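Local coordinates for chitinase (Chromobacterium violaceum, PDB 4TXG), which probably binds chitin and hydrolyses its glycosidic bonds through a family 18 glycoside hydrolase barrel, at residues A[117-122]-A[784-789]; A[272-277]-A[343-348]; A[441-446]-A[759-764]; A[659-664]-A[769-774]. One frame throughout, in Å; residues are numbered along the deposited sequence.

Interaction 1. Residues A[117-122]-A[784-789]; sequences GNALCR and APYLPY
Tyr786 points its phenol end at Ala119 and Arg122. OH stands 4.0 Å from Ala119 CB, while the flank of the ring approaches the guanidinium, with Tyr786 CE2 4.3 Å from Arg122 NH2. The ring carbon lies at the edge of the guanidinium, near its plane, yet the nitrogen meets the tyrosine ring obliquely. No direct hydrogen bond spans the gap; one water does that work. It donates to Ala119 O (2.9 Å), accepts from Arg122 NE (2.8 Å) in the guanidinium plane, and hydrogen-bonds Tyr786 OH at 3.0 Å. The contact lies at the surface, between two short turns: Ala119 is in the 3-10 segment 118-120, which runs straight into the Cys121-Cys137 disulfide, and Tyr786 is in the type I turn from Ala784 to Leu787, in the loop after strand 776-780. The arginine starts out extended and then bends at chi3 (53°), which helps bring NE to the water. That water on NE and Leu126 O, bonded to NH1, together help to hold the guanidinium's rotation. Pro115 packs against the tyrosine from the chain just ahead of the 3-10 turn.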
loop_
_atom_site.group_PDB
_atom_site.type_symbol
_atom_site.label_atom_id
_atom_site.label_comp_id
_atom_site.label_asym_id
_atom_site.label_seq_id
_atom_site.Cartn_x
_atom_site.Cartn_y
_atom_site.Cartn_z
ATOM N N GLY A 117 -22.398 4.812 -22.244
ATOM C CA GLY A 117 -21.305 3.948 -22.651
ATOM C C GLY A 117 -20.340 3.624 -21.526
ATOM O O GLY A 117 -20.749 3.252 -20.425
ATOM N N ASN A 118 -19.051 3.800 -21.796
ATOM C CA ASN A 118 -18.014 3.438 -20.837
ATOM C C ASN A 118 -18.076 4.224 -19.530
ATOM O O ASN A 118 -17.613 3.752 -18.487
ATOM C CB ASN A 118 -16.642 3.615 -21.483
ATOM C CG ASN A 118 -16.275 2.458 -22.380
ATOM O OD1 ASN A 118 -16.239 1.308 -21.940
ATOM N ND2 ASN A 118 -16.000 2.750 -23.651
ATOM N N ALA A 119 -18.663 5.414 -19.577
ATOM C CA ALA A 119 -18.760 6.238 -18.380
ATOM C C ALA A 119 -19.634 5.583 -17.309
ATOM O O ALA A 119 -19.522 5.896 -16.124
ATOM C CB ALA A 119 -19.291 7.611 -18.729
ATOM N N LEU A 120 -20.501 4.666 -17.729
ATOM C CA LEU A 120 -21.355 3.943 -16.793
ATOM C C LEU A 120 -20.576 2.907 -15.968
ATOM O O LEU A 120 -21.099 2.366 -14.994
ATOM C CB LEU A 120 -22.497 3.260 -17.550
ATOM C CG LEU A 120 -23.507 4.239 -18.141
ATOM C CD1 LEU A 120 -24.424 3.537 -19.135
ATOM C CD2 LEU A 120 -24.308 4.873 -17.023
ATOM N N CYS A 121 -19.329 2.648 -16.350
ATOM C CA CYS A 121 -18.505 1.659 -15.656
ATOM C C CYS A 121 -17.316 2.276 -14.921
ATOM O O CYS A 121 -16.428 1.556 -14.469
ATOM C CB CYS A 121 -17.997 0.609 -16.647
ATOM S SG CYS A 121 -19.321 -0.311 -17.465
ATOM N N ARG A 122 -17.283 3.598 -14.800
ATOM C CA ARG A 122 -16.151 4.227 -14.126
ATOM C C ARG A 122 -16.194 3.921 -12.627
ATOM O O ARG A 122 -17.239 4.080 -12.003
ATOM C CB ARG A 122 -16.150 5.747 -14.364
ATOM C CG ARG A 122 -14.965 6.448 -13.722
ATOM C CD ARG A 122 -14.936 7.951 -14.032
ATOM N NE ARG A 122 -16.198 8.603 -13.699
ATOM C CZ ARG A 122 -16.505 9.089 -12.497
ATOM N NH1 ARG A 122 -15.636 9.008 -11.491
ATOM N NH2 ARG A 122 -17.688 9.661 -12.299
ATOM N N ALA A 784 -20.263 14.951 -7.749
ATOM C CA ALA A 784 -21.526 14.526 -8.339
ATOM C C ALA A 784 -21.796 15.308 -9.625
ATOM O O ALA A 784 -22.729 16.112 -9.690
ATOM C CB ALA A 784 -22.670 14.716 -7.331
ATOM N N PRO A 785 -20.987 15.054 -10.665
ATOM C CA PRO A 785 -20.998 15.872 -11.884
ATOM C C PRO A 785 -22.238 15.700 -12.764
ATOM O O PRO A 785 -22.459 16.530 -13.647
ATOM C CB PRO A 785 -19.748 15.392 -12.623
ATOM C CG PRO A 785 -19.590 13.977 -12.192
ATOM C CD PRO A 785 -19.993 13.965 -10.748
ATOM N N TYR A 786 -23.040 14.664 -12.529
ATOM C CA TYR A 786 -24.209 14.433 -13.370
ATOM C C TYR A 786 -25.537 14.867 -12.741
ATOM O O TYR A 786 -26.578 14.805 -13.396
ATOM C CB TYR A 786 -24.302 12.959 -13.754
ATOM C CG TYR A 786 -23.088 12.417 -14.464
ATOM C CD1 TYR A 786 -22.811 12.771 -15.778
ATOM C CD2 TYR A 786 -22.230 11.523 -13.826
ATOM C CE1 TYR A 786 -21.701 12.257 -16.435
ATOM C CE2 TYR A 786 -21.122 11.004 -14.475
ATOM C CZ TYR A 786 -20.862 11.376 -15.780
ATOM O OH TYR A 786 -19.758 10.864 -16.432
ATOM N N LEU A 787 -25.517 15.297 -11.484
ATOM C CA LEU A 787 -26.738 15.835 -10.886
ATOM C C LEU A 787 -27.069 17.185 -11.504
ATOM O O LEU A 787 -26.162 17.939 -11.861
ATOM C CB LEU A 787 -26.593 15.984 -9.366
ATOM C CG LEU A 787 -26.496 14.706 -8.526
ATOM C CD1 LEU A 787 -26.354 15.080 -7.055
ATOM C CD2 LEU A 787 -27.718 13.807 -8.750
ATOM N N PRO A 788 -28.368 17.498 -11.637
ATOM C CA PRO A 788 -28.751 18.860 -12.022
ATOM C C PRO A 788 -28.202 19.834 -10.983
ATOM O O PRO A 788 -28.150 19.473 -9.804
ATOM C CB PRO A 788 -30.284 18.820 -12.014
ATOM C CG PRO A 788 -30.631 17.674 -11.115
ATOM C CD PRO A 788 -29.540 16.660 -11.326
ATOM N N TYR A 789 -27.771 21.022 -11.395
ATOM C CA TYR A 789 -27.051 21.870 -10.454
ATOM C C TYR A 789 -27.557 23.294 -10.391
ATOM O O TYR A 789 -28.182 23.804 -11.320
ATOM C CB TYR A 789 -25.550 21.867 -10.773
ATOM C CG TYR A 789 -25.138 22.528 -12.073
ATOM C CD1 TYR A 789 -25.059 21.801 -13.260
ATOM C CD2 TYR A 789 -24.773 23.869 -12.103
ATOM C CE1 TYR A 789 -24.658 22.400 -14.441
ATOM C CE2 TYR A 789 -24.369 24.474 -13.280
ATOM C CZ TYR A 789 -24.312 23.737 -14.442
ATOM O OH TYR A 789 -23.909 24.351 -15.610
HETATM O O HOH W 1 -18.471 8.437 -15.334
#

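Interaction 2. Residues A[272-277]-A[343-348]; sequences GGFYSM and VALLQT
Leu345 spreads its two methyl groups, one onto Met277 and one onto Phe274, and has about twice as much surface buried here as either partner. Its CD1 meets the end of the methionine, 3.9 Å from Met277 CE and 4.1 Å from Met277 SD. Its CD2 goes to the aromatic ring, 3.9 Å from Phe274 CE1, in an oblique approach. The leucine crosses both partners at about a right angle. With CG anti to the backbone N (chi1 171°), it reaches out from helix 338-360 toward the short helix 273-278. Met277 CG is likewise anti to its backbone N, but the chain folds at chi2 and chi3, and this brings the terminal methyl round to the leucine while the two CA atoms, of Met277 and Leu345, stay 9.0 Å apart. In the (beta/alpha)8 barrel of family 18, helix 338-360 belongs to the crossover from strand 308-312 to strand 365-371, whereas helix 273-278 is an insert in the long connection that follows strand 247-253. Phe274 carries the contact inward, since it stacks on Phe313, which lies in the sequence matching the DxxDxDxE signature of the family. Val193 of strand 185-193 touches both Phe274 and Met277, and Phe293 of helix 287-304 also packs on Met277. Behind Leu345, Ala344 O takes two bonds from Thr348: OG1 (2.8 Å) and the backbone N (3.0 Å) reach it from opposite faces of its plane.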
loop_
_atom_site.group_PDB
_atom_site.type_symbol
_atom_site.label_atom_id
_atom_site.label_comp_id
_atom_site.label_asym_id
_atom_site.label_seq_id
_atom_site.Cartn_x
_atom_site.Cartn_y
_atom_site.Cartn_z
ATOM N N GLY A 272 18.992 8.589 -8.100
ATOM C CA GLY A 272 17.914 9.444 -7.621
ATOM C C GLY A 272 16.536 8.846 -7.868
ATOM O O GLY A 272 15.579 9.178 -7.170
ATOM N N GLY A 273 16.438 7.966 -8.862
ATOM C CA GLY A 273 15.190 7.272 -9.165
ATOM C C GLY A 273 13.959 8.161 -9.212
ATOM O O GLY A 273 13.940 9.177 -9.900
ATOM N N PHE A 274 12.926 7.770 -8.473
ATOM C CA PHE A 274 11.690 8.546 -8.395
ATOM C C PHE A 274 11.905 9.980 -7.902
ATOM O O PHE A 274 11.193 10.888 -8.310
ATOM C CB PHE A 274 10.691 7.848 -7.459
ATOM C CG PHE A 274 9.857 6.785 -8.123
ATOM C CD1 PHE A 274 8.834 7.132 -8.990
ATOM C CD2 PHE A 274 10.065 5.445 -7.843
ATOM C CE1 PHE A 274 8.049 6.158 -9.591
ATOM C CE2 PHE A 274 9.280 4.466 -8.444
ATOM C CZ PHE A 274 8.277 4.822 -9.312
ATOM N N TYR A 275 12.853 10.184 -6.994
ATOM C CA TYR A 275 13.033 11.519 -6.428
ATOM C C TYR A 275 13.457 12.520 -7.500
ATOM O O TYR A 275 12.889 13.615 -7.606
ATOM C CB TYR A 275 14.063 11.498 -5.304
ATOM C CG TYR A 275 13.648 10.663 -4.114
ATOM C CD1 TYR A 275 12.665 11.107 -3.241
ATOM C CD2 TYR A 275 14.252 9.433 -3.862
ATOM C CE1 TYR A 275 12.280 10.350 -2.147
ATOM C CE2 TYR A 275 13.886 8.671 -2.768
ATOM C CZ TYR A 275 12.899 9.134 -1.914
ATOM O OH TYR A 275 12.530 8.388 -0.822
ATOM N N SER A 276 14.442 12.138 -8.304
ATOM C CA SER A 276 14.973 13.054 -9.306
ATOM C C SER A 276 14.065 13.079 -10.537
ATOM O O SER A 276 14.008 14.079 -11.246
ATOM C CB SER A 276 16.414 12.669 -9.675
ATOM O OG SER A 276 16.520 11.284 -9.943
ATOM N N MET A 277 13.335 11.989 -10.768
ATOM C CA MET A 277 12.430 11.924 -11.912
ATOM C C MET A 277 11.214 12.827 -11.701
ATOM O O MET A 277 10.714 13.415 -12.662
ATOM C CB MET A 277 11.979 10.476 -12.186
ATOM C CG MET A 277 11.024 10.316 -13.392
ATOM S SD MET A 277 9.258 10.373 -12.944
ATOM C CE MET A 277 9.090 8.743 -12.258
ATOM N N VAL A 343 1.844 13.975 -7.034
ATOM C CA VAL A 343 0.551 14.254 -7.646
ATOM C C VAL A 343 0.722 14.465 -9.155
ATOM O O VAL A 343 -0.060 13.938 -9.953
ATOM C CB VAL A 343 -0.119 15.476 -6.994
ATOM C CG1 VAL A 343 -1.291 15.956 -7.820
ATOM C CG2 VAL A 343 -0.571 15.105 -5.583
ATOM N N ALA A 344 1.756 15.206 -9.549
ATOM C CA ALA A 344 2.019 15.403 -10.975
ATOM C C ALA A 344 2.328 14.082 -11.692
ATOM O O ALA A 344 1.875 13.855 -12.817
ATOM C CB ALA A 344 3.164 16.387 -11.175
ATOM N N LEU A 345 3.108 13.220 -11.046
ATOM C CA LEU A 345 3.409 11.908 -11.609
ATOM C C LEU A 345 2.124 11.105 -11.856
ATOM O O LEU A 345 1.901 10.587 -12.948
ATOM C CB LEU A 345 4.341 11.128 -10.671
ATOM C CG LEU A 345 4.547 9.663 -11.053
ATOM C CD1 LEU A 345 5.235 9.576 -12.412
ATOM C CD2 LEU A 345 5.348 8.915 -9.986
ATOM N N LEU A 346 1.264 11.020 -10.844
ATOM C CA LEU A 346 0.063 10.197 -10.965
ATOM C C LEU A 346 -0.938 10.791 -11.952
ATOM O O LEU A 346 -1.580 10.056 -12.700
ATOM C CB LEU A 346 -0.592 10.010 -9.596
ATOM C CG LEU A 346 0.276 9.247 -8.576
ATOM C CD1 LEU A 346 -0.450 9.075 -7.253
ATOM C CD2 LEU A 346 0.703 7.893 -9.145
ATOM N N GLN A 347 -1.081 12.118 -11.954
ATOM C CA GLN A 347 -2.010 12.763 -12.883
ATOM C C GLN A 347 -1.564 12.545 -14.328
ATOM O O GLN A 347 -2.383 12.283 -15.216
ATOM C CB GLN A 347 -2.133 14.265 -12.598
ATOM C CG GLN A 347 -3.122 14.937 -13.539
ATOM C CD GLN A 347 -3.510 16.336 -13.106
ATOM O OE1 GLN A 347 -3.169 16.781 -12.009
ATOM N NE2 GLN A 347 -4.239 17.037 -13.968
ATOM N N THR A 348 -0.258 12.622 -14.559
ATOM C CA THR A 348 0.278 12.462 -15.905
ATOM C C THR A 348 0.216 11.006 -16.354
ATOM O O THR A 348 -0.114 10.705 -17.504
ATOM C CB THR A 348 1.728 12.973 -15.992
ATOM O OG1 THR A 348 1.775 14.330 -15.532
ATOM C CG2 THR A 348 2.232 12.931 -17.442
#

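Interaction 3. Residues A[441-446]-A[759-764]; sequences TDWAYH and YYLPIS
Trp443 and the pair Leu761-Pro762 join two domains. Helix 441-448 lies in the barrel crossover from strand 391-395 to strand 457-462, and segment 759-764 is the loop that passes from one sheet of the C-terminal beta-sandwich to the other, between strands 752-758 and 767-773. Apolar packing comes first. The side chain of Trp443 leaves the helix with CG anti to the backbone N (chi1 179°), which carries the indole out to the loop, where its outer side meets two neighbouring residues. Leu761 CD1 comes to 4.0 Å from Trp443 NE1 and its CB to 4.3 Å from Trp443 CZ2, the leucine slanting across the indole. Pro762 crosses the tryptophan at about a right angle, its CD 4.1 Å from Trp443 CZ2. Leu377 of helix 374-377 touches both Trp443 and Pro762. A second kind of contact sets a polar atom beside a ring carbon, with Pro762 O lying 3.9 Å from Trp443 CZ2, again oblique to the ring. Hydrogen bonds do not run directly between the two segments of this buried contact; the polar atoms are satisfied through Ser702, whose backbone O accepts from Trp443 NE1 and whose OG bonds to Pro762 O. One turn further along, the barrel helix is tied directly to this loop, where Ser764 OG is hydrogen-bonded to Tyr447 O.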
loop_
_atom_site.group_PDB
_atom_site.type_symbol
_atom_site.label_atom_id
_atom_site.label_comp_id
_atom_site.label_asym_id
_atom_site.label_seq_id
_atom_site.Cartn_x
_atom_site.Cartn_y
_atom_site.Cartn_z
ATOM N N THR A 441 -3.325 -2.499 10.834
ATOM C CA THR A 441 -3.980 -2.611 9.535
ATOM C C THR A 441 -5.314 -1.874 9.497
ATOM O O THR A 441 -5.628 -1.177 8.524
ATOM C CB THR A 441 -4.191 -4.103 9.198
ATOM O OG1 THR A 441 -2.911 -4.752 9.200
ATOM C CG2 THR A 441 -4.849 -4.288 7.827
ATOM N N ASP A 442 -6.080 -2.011 10.574
ATOM C CA ASP A 442 -7.410 -1.404 10.664
ATOM C C ASP A 442 -7.302 0.116 10.564
ATOM O O ASP A 442 -8.112 0.751 9.872
ATOM C CB ASP A 442 -8.094 -1.831 11.973
ATOM C CG ASP A 442 -9.491 -1.261 12.133
ATOM O OD1 ASP A 442 -10.468 -1.890 11.663
ATOM O OD2 ASP A 442 -9.621 -0.189 12.763
ATOM N N TRP A 443 -6.293 0.698 11.217
ATOM C CA TRP A 443 -6.142 2.158 11.202
ATOM C C TRP A 443 -5.798 2.622 9.792
ATOM O O TRP A 443 -6.374 3.591 9.280
ATOM C CB TRP A 443 -5.062 2.638 12.196
ATOM C CG TRP A 443 -4.906 4.143 12.155
ATOM C CD1 TRP A 443 -5.569 5.061 12.916
ATOM C CD2 TRP A 443 -4.063 4.890 11.267
ATOM N NE1 TRP A 443 -5.182 6.339 12.567
ATOM C CE2 TRP A 443 -4.254 6.259 11.557
ATOM C CE3 TRP A 443 -3.148 4.531 10.264
ATOM C CZ2 TRP A 443 -3.577 7.274 10.878
ATOM C CZ3 TRP A 443 -2.478 5.539 9.577
ATOM C CH2 TRP A 443 -2.696 6.900 9.890
ATOM N N ALA A 444 -4.857 1.923 9.158
ATOM C CA ALA A 444 -4.425 2.281 7.808
ATOM C C ALA A 444 -5.570 2.188 6.801
ATOM O O ALA A 444 -5.714 3.046 5.933
ATOM C CB ALA A 444 -3.266 1.390 7.375
ATOM N N TYR A 445 -6.372 1.128 6.891
ATOM C CA TYR A 445 -7.544 1.014 6.030
ATOM C C TYR A 445 -8.437 2.246 6.193
ATOM O O TYR A 445 -8.881 2.865 5.214
ATOM C CB TYR A 445 -8.335 -0.257 6.357
ATOM C CG TYR A 445 -9.755 -0.221 5.844
ATOM C CD1 TYR A 445 -10.034 -0.384 4.486
ATOM C CD2 TYR A 445 -10.818 -0.012 6.715
ATOM C CE1 TYR A 445 -11.336 -0.339 4.015
ATOM C CE2 TYR A 445 -12.123 0.026 6.246
ATOM C CZ TYR A 445 -12.372 -0.131 4.904
ATOM O OH TYR A 445 -13.676 -0.078 4.444
ATOM N N HIS A 446 -8.699 2.606 7.438
ATOM C CA HIS A 446 -9.603 3.717 7.697
ATOM C C HIS A 446 -9.010 5.047 7.254
ATOM O O HIS A 446 -9.752 5.948 6.836
ATOM C CB HIS A 446 -9.993 3.733 9.172
ATOM C CG HIS A 446 -11.077 2.747 9.479
ATOM N ND1 HIS A 446 -12.344 2.876 8.958
ATOM C CD2 HIS A 446 -11.063 1.590 10.180
ATOM C CE1 HIS A 446 -13.085 1.852 9.359
ATOM N NE2 HIS A 446 -12.337 1.065 10.105
ATOM N N TYR A 759 -6.332 18.837 13.367
ATOM C CA TYR A 759 -6.649 17.466 13.764
ATOM C C TYR A 759 -5.340 16.744 14.107
ATOM O O TYR A 759 -4.257 17.288 13.881
ATOM C CB TYR A 759 -7.438 16.733 12.675
ATOM C CG TYR A 759 -6.833 16.797 11.289
ATOM C CD1 TYR A 759 -7.085 17.871 10.438
ATOM C CD2 TYR A 759 -6.036 15.766 10.818
ATOM C CE1 TYR A 759 -6.531 17.927 9.161
ATOM C CE2 TYR A 759 -5.481 15.813 9.551
ATOM C CZ TYR A 759 -5.731 16.897 8.728
ATOM O OH TYR A 759 -5.183 16.930 7.466
ATOM N N TYR A 760 -5.429 15.535 14.657
ATOM C CA TYR A 760 -4.282 14.989 15.383
ATOM C C TYR A 760 -3.618 13.746 14.810
ATOM O O TYR A 760 -2.496 13.423 15.206
ATOM C CB TYR A 760 -4.689 14.728 16.833
ATOM C CG TYR A 760 -4.851 16.038 17.544
ATOM C CD1 TYR A 760 -3.736 16.731 18.000
ATOM C CD2 TYR A 760 -6.101 16.623 17.693
ATOM C CE1 TYR A 760 -3.861 17.949 18.621
ATOM C CE2 TYR A 760 -6.234 17.855 18.318
ATOM C CZ TYR A 760 -5.109 18.506 18.779
ATOM O OH TYR A 760 -5.216 19.724 19.409
ATOM N N LEU A 761 -4.281 13.060 13.884
ATOM C CA LEU A 761 -3.637 11.994 13.121
ATOM C C LEU A 761 -3.960 12.185 11.642
ATOM O O LEU A 761 -4.957 12.834 11.303
ATOM C CB LEU A 761 -4.079 10.608 13.603
ATOM C CG LEU A 761 -3.450 10.130 14.923
ATOM C CD1 LEU A 761 -4.171 8.889 15.459
ATOM C CD2 LEU A 761 -1.967 9.848 14.745
ATOM N N PRO A 762 -3.126 11.622 10.752
ATOM C CA PRO A 762 -3.333 11.878 9.322
ATOM C C PRO A 762 -4.686 11.425 8.779
ATOM O O PRO A 762 -5.278 10.454 9.270
ATOM C CB PRO A 762 -2.198 11.084 8.667
ATOM C CG PRO A 762 -1.090 11.135 9.704
ATOM C CD PRO A 762 -1.840 10.945 11.008
ATOM N N ILE A 763 -5.161 12.156 7.767
ATOM C CA ILE A 763 -6.353 11.793 7.007
ATOM C C ILE A 763 -6.079 11.936 5.516
ATOM O O ILE A 763 -5.172 12.673 5.105
ATOM C CB ILE A 763 -7.577 12.688 7.360
ATOM C CG1 ILE A 763 -7.335 14.115 6.866
ATOM C CG2 ILE A 763 -7.875 12.653 8.873
ATOM C CD1 ILE A 763 -8.504 15.066 7.091
ATOM N N SER A 764 -6.848 11.209 4.711
ATOM C CA SER A 764 -6.932 11.478 3.281
ATOM C C SER A 764 -8.306 12.089 3.018
ATOM O O SER A 764 -9.147 12.172 3.927
ATOM C CB SER A 764 -6.715 10.212 2.441
ATOM O OG SER A 764 -7.722 9.239 2.678
#

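Interaction 4. Residues A[659-664]-A[769-774]; sequences VGFSLG and YTVGLN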
loop_
_atom_site.group_PDB
_atom_site.type_symbol
_atom_site.label_atom_id
_atom_site.label_comp_id
_atom_site.label_asym_id
_atom_site.label_seq_id
_atom_site.Cartn_x
_atom_site.Cartn_y
_atom_site.Cartn_z
ATOM N N VAL A 659 -19.294 24.064 -5.572
ATOM C CA VAL A 659 -18.481 24.625 -4.506
ATOM C C VAL A 659 -17.290 23.691 -4.344
ATOM O O VAL A 659 -17.457 22.467 -4.302
ATOM C CB VAL A 659 -19.273 24.757 -3.190
ATOM C CG1 VAL A 659 -18.365 25.193 -2.042
ATOM C CG2 VAL A 659 -20.412 25.756 -3.382
ATOM N N GLY A 660 -16.094 24.264 -4.299
ATOM C CA GLY A 660 -14.879 23.475 -4.201
ATOM C C GLY A 660 -14.285 23.517 -2.807
ATOM O O GLY A 660 -14.370 24.535 -2.119
ATOM N N PHE A 661 -13.682 22.404 -2.394
ATOM C CA PHE A 661 -13.052 22.291 -1.080
ATOM C C PHE A 661 -11.655 21.707 -1.205
ATOM O O PHE A 661 -11.461 20.723 -1.921
ATOM C CB PHE A 661 -13.848 21.375 -0.146
ATOM C CG PHE A 661 -15.210 21.877 0.217
ATOM C CD1 PHE A 661 -16.277 21.731 -0.661
ATOM C CD2 PHE A 661 -15.438 22.449 1.458
ATOM C CE1 PHE A 661 -17.538 22.174 -0.317
ATOM C CE2 PHE A 661 -16.703 22.895 1.805
ATOM C CZ PHE A 661 -17.752 22.761 0.913
ATOM N N SER A 662 -10.688 22.270 -0.486
ATOM C CA SER A 662 -9.379 21.620 -0.408
ATOM C C SER A 662 -8.596 22.016 0.835
ATOM O O SER A 662 -8.669 23.159 1.291
ATOM C CB SER A 662 -8.547 21.929 -1.658
ATOM O OG SER A 662 -8.414 23.321 -1.856
ATOM N N LEU A 663 -7.859 21.049 1.380
ATOM C CA LEU A 663 -6.911 21.306 2.461
ATOM C C LEU A 663 -5.536 21.532 1.866
ATOM O O LEU A 663 -5.115 20.783 0.989
ATOM C CB LEU A 663 -6.871 20.135 3.452
ATOM C CG LEU A 663 -8.136 19.839 4.238
ATOM C CD1 LEU A 663 -7.961 18.603 5.118
ATOM C CD2 LEU A 663 -8.497 21.065 5.083
ATOM N N GLY A 664 -4.835 22.560 2.340
ATOM C CA GLY A 664 -3.508 22.866 1.837
ATOM C C GLY A 664 -2.712 23.672 2.848
ATOM O O GLY A 664 -3.125 23.813 3.996
ATOM N N TYR A 769 -18.932 15.742 0.448
ATOM C CA TYR A 769 -19.301 17.105 0.811
ATOM C C TYR A 769 -20.765 17.402 0.548
ATOM O O TYR A 769 -21.331 16.958 -0.455
ATOM C CB TYR A 769 -18.444 18.113 0.031
ATOM C CG TYR A 769 -16.974 18.082 0.378
ATOM C CD1 TYR A 769 -16.096 17.238 -0.297
ATOM C CD2 TYR A 769 -16.464 18.917 1.364
ATOM C CE1 TYR A 769 -14.748 17.213 0.025
ATOM C CE2 TYR A 769 -15.129 18.894 1.692
ATOM C CZ TYR A 769 -14.275 18.045 1.015
ATOM O OH TYR A 769 -12.937 18.030 1.340
ATOM N N THR A 770 -21.384 18.161 1.445
ATOM C CA THR A 770 -22.690 18.741 1.133
ATOM C C THR A 770 -22.719 20.215 1.478
ATOM O O THR A 770 -21.989 20.686 2.362
ATOM C CB THR A 770 -23.854 18.043 1.875
ATOM O OG1 THR A 770 -23.612 18.047 3.288
ATOM C CG2 THR A 770 -24.037 16.611 1.385
ATOM N N VAL A 771 -23.576 20.940 0.771
ATOM C CA VAL A 771 -23.791 22.354 1.038
ATOM C C VAL A 771 -25.251 22.546 1.424
ATOM O O VAL A 771 -26.149 22.206 0.651
ATOM C CB VAL A 771 -23.435 23.223 -0.185
ATOM C CG1 VAL A 771 -23.720 24.702 0.106
ATOM C CG2 VAL A 771 -21.967 23.013 -0.569
ATOM N N GLY A 772 -25.482 23.062 2.629
ATOM C CA GLY A 772 -26.827 23.298 3.115
ATOM C C GLY A 772 -27.184 24.750 2.886
ATOM O O GLY A 772 -26.677 25.646 3.564
ATOM N N LEU A 773 -28.065 24.976 1.921
ATOM C CA LEU A 773 -28.322 26.315 1.406
ATOM C C LEU A 773 -29.812 26.605 1.353
ATOM O O LEU A 773 -30.545 25.935 0.630
ATOM C CB LEU A 773 -27.701 26.446 0.013
ATOM C CG LEU A 773 -28.011 27.668 -0.837
ATOM C CD1 LEU A 773 -27.567 28.927 -0.126
ATOM C CD2 LEU A 773 -27.319 27.535 -2.188
ATOM N N ASN A 774 -30.252 27.603 2.118
ATOM C CA ASN A 774 -31.667 27.983 2.179
ATOM C C ASN A 774 -32.628 26.797 2.318
ATOM O O ASN A 774 -33.616 26.699 1.592
ATOM C CB ASN A 774 -32.044 28.803 0.946
ATOM C CG ASN A 774 -31.323 30.131 0.894
ATOM O OD1 ASN A 774 -30.938 30.605 -0.175
ATOM N ND2 ASN A 774 -31.121 30.736 2.060
#
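Phe661 lies almost flat on Tyr769 in an offset stack, with ring centroids 4.3 Å apart and planes tilted by 20°. The overlap is partial. Tyr769 CD2 sits 3.4 Å over one face of the phenylalanine, displaced toward its rim, and Tyr769 CE2 slips under the root of the side chain, 3.3 Å from both Phe661 CB and Phe661 CG. The two side chains slide past one another in opposite directions, so the phenol continues beneath the phenylalanine's own strand while the phenylalanine ring advances toward Val771. A smaller knob fits alongside the stack: Val771 CG2 enters the notch between Val659 and Phe661, 4.1 Å from Val659 CB and 4.5 Å from Phe661 CZ, near the plane of that ring and at its edge. This methyl lies anti to the carbonyl carbon of Val771, the rotamer that aims it into the notch. The relief is that of a beta-sandwich. Strand 659-664 is an edge strand of the four-stranded sheet, strand 767-773 runs inside the six-stranded one, and the two segments pass face to face with axes 9.0 Å apart and N-to-C directions at 131°. Between these two strands the contact is made by side chains alone, with no hydrogen bond. Ile780 of strand 776-780 touches Phe661, Tyr769 and Val771, and Ile681 of strand 678-683 packs on Val659 and Phe661. Phe697 also meets the tyrosine ring, with the planes at about 45°.

Interaction 1 joins segments near the two ends of the modelled chain and encloses the other three. Interactions 3 and 4 interleave in sequence and also touch: Leu663 CD1 lies 4.0 Å from Tyr759 OH and 4.1 Å from Ile763 CD1, so the packing between the sandwich sheets runs on into the seam with the barrel. Interaction 1 borders the same sandwich, its nearest atoms about 7 Å from interaction 4. Interaction 2 lies among the helices of the barrel, its centre 24 Å from that of interaction 3, and adjoins the signature sequence of the family. Cesium ions lie about 12 Å from the side chains of Phe274 and Leu761.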